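Local structure of probable chemoreceptor (Methyl-accepting chemotaxis) transmembrane protein (Rhizobium meliloti, 6D8V) at residues Y102-K105 / I111-S114. The protein probably acts as a transmembrane chemotaxis receptor whose sensory domain binds quaternary ammonium compounds such as the 1,1-dimethyl-prolinium held here. Sequence-based numbering, arbitrary orientation.
Sequences YWSK and IQLS. With PBE (1,1-dimethyl-prolinium), chain C.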
# COMPACT_ATOMS: atom_id res chain seq x y z
N TYR A 102 6.00 6.30 -14.68
CA TYR A 102 6.20 5.59 -13.41
C TYR A 102 7.60 5.84 -12.89
O TYR A 102 8.57 5.33 -13.45
CB TYR A 102 5.94 4.10 -13.59
CG TYR A 102 6.08 3.31 -12.31
CD1 TYR A 102 5.81 3.89 -11.08
CD2 TYR A 102 6.47 1.98 -12.34
CE1 TYR A 102 5.94 3.17 -9.91
CE2 TYR A 102 6.60 1.25 -11.18
CZ TYR A 102 6.33 1.84 -9.97
OH TYR A 102 6.46 1.11 -8.81
N TRP A 103 7.71 6.61 -11.81
CA TRP A 103 8.95 6.73 -11.06
C TRP A 103 8.97 5.68 -9.95
O TRP A 103 8.00 5.55 -9.20
CB TRP A 103 9.09 8.13 -10.46
CG TRP A 103 9.32 9.21 -11.47
CD1 TRP A 103 8.39 10.08 -11.97
CD2 TRP A 103 10.56 9.55 -12.11
NE1 TRP A 103 8.98 10.94 -12.87
CE2 TRP A 103 10.31 10.63 -12.97
CE3 TRP A 103 11.86 9.03 -12.03
CZ2 TRP A 103 11.31 11.20 -13.76
CZ3 TRP A 103 12.85 9.61 -12.80
CH2 TRP A 103 12.57 10.68 -13.66
N SER A 104 10.07 4.95 -9.86
CA SER A 104 10.20 3.86 -8.89
C SER A 104 11.65 3.77 -8.45
O SER A 104 12.54 4.42 -9.01
CB SER A 104 9.75 2.53 -9.49
OG SER A 104 10.52 2.20 -10.63
N LYS A 105 11.89 2.96 -7.43
CA LYS A 105 13.25 2.67 -7.00
C LYS A 105 13.74 1.39 -7.67
O LYS A 105 12.97 0.49 -8.00
CB LYS A 105 13.33 2.53 -5.48
CG LYS A 105 12.72 3.70 -4.75
CD LYS A 105 13.63 4.22 -3.65
CE LYS A 105 12.95 5.36 -2.92
NZ LYS A 105 11.66 4.90 -2.31
N ILE A 111 16.32 6.29 -8.38
CA ILE A 111 15.02 6.52 -9.00
C ILE A 111 15.14 6.36 -10.51
O ILE A 111 16.07 6.90 -11.12
CB ILE A 111 14.45 7.90 -8.65
CG1 ILE A 111 14.56 8.15 -7.14
CG2 ILE A 111 13.00 8.01 -9.12
CD1 ILE A 111 15.75 9.03 -6.75
N GLN A 112 14.19 5.64 -11.10
CA GLN A 112 14.19 5.39 -12.53
C GLN A 112 12.79 5.63 -13.08
O GLN A 112 11.80 5.52 -12.36
CB GLN A 112 14.62 3.97 -12.86
CG GLN A 112 13.75 2.94 -12.18
CD GLN A 112 14.07 1.53 -12.58
OE1 GLN A 112 15.23 1.17 -12.77
NE2 GLN A 112 13.04 0.71 -12.73
N LEU A 113 12.73 5.93 -14.37
CA LEU A 113 11.48 6.18 -15.06
C LEU A 113 11.06 4.90 -15.78
O LEU A 113 11.69 4.50 -16.76
CB LEU A 113 11.63 7.33 -16.06
CG LEU A 113 10.41 8.22 -16.32
CD1 LEU A 113 10.74 9.22 -17.41
CD2 LEU A 113 9.18 7.40 -16.67
N SER A 114 9.99 4.28 -15.30
CA SER A 114 9.51 3.04 -15.88
C SER A 114 8.25 3.30 -16.70
O SER A 114 7.92 4.45 -17.03
CB SER A 114 9.26 2.01 -14.77
OG SER A 114 10.34 2.00 -13.85
N PBE C . 2.44 0.43 -10.75
CD PBE C . 1.33 1.04 -10.42
CA PBE C . 1.94 -0.98 -11.00
CB PBE C . 0.62 -0.70 -11.83
CG PBE C . 0.18 0.39 -11.38
CE PBE C . 3.01 1.05 -11.96
CF PBE C . 3.40 0.45 -9.63
C PBE C . 2.83 -1.87 -11.71
O PBE C . 2.36 -2.92 -12.24
OXT PBE C . 4.06 -1.64 -11.78
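S104 and Q112 form a hydrogen-bonded pair in an antiparallel ladder joining strands 102-105 and 111-114, with S104 N giving to Q112 O (3.1 Å) and Q112 N to S104 O (2.9 Å), while the short strand axes run at 142° to each other. W103 with L113 and K105 with I111 are the adjoining non-hydrogen-bonded pairs, and S114 N also donates to Y102 O. As in any pleated hairpin, side chains alternate between two faces, and here the faces do different work. On one, the W103 indole receives L113 CG over its six-membered ring in a CH-pi contact, 4.1 Å from the centroid, while I111 CG2 meets CE3 obliquely. W103 NE1 is hydrogen-bonded to I55 O, and L62 of helix 60-64 touches both W103 and I111. On the other face, the Q112 side chain, extended beyond CG, brings NE2 to S114 OG (3.2 Å), a bent bond tilted from the amide plane. Y102 lies on this same face; with CG anti to the backbone N (chi1 -178°), its phenol reaches out toward the ligand, and S114 CB lies 3.7 Å from its CD2. S104 CB covers one side of the phenol toward its rim; on the opposite side the ligand methyl CE sits over the ring centre, 3.5 Å above the plane, and methyl CF approaches OH. A leucine at Y102 would probably leave the two N-methyl groups without this flat ring face and the hydroxyl beside CF. Through Y102 this beta hairpin contributes one aromatic side of the quaternary-ammonium pocket in the first PDC sensor domain, of the Cache clan.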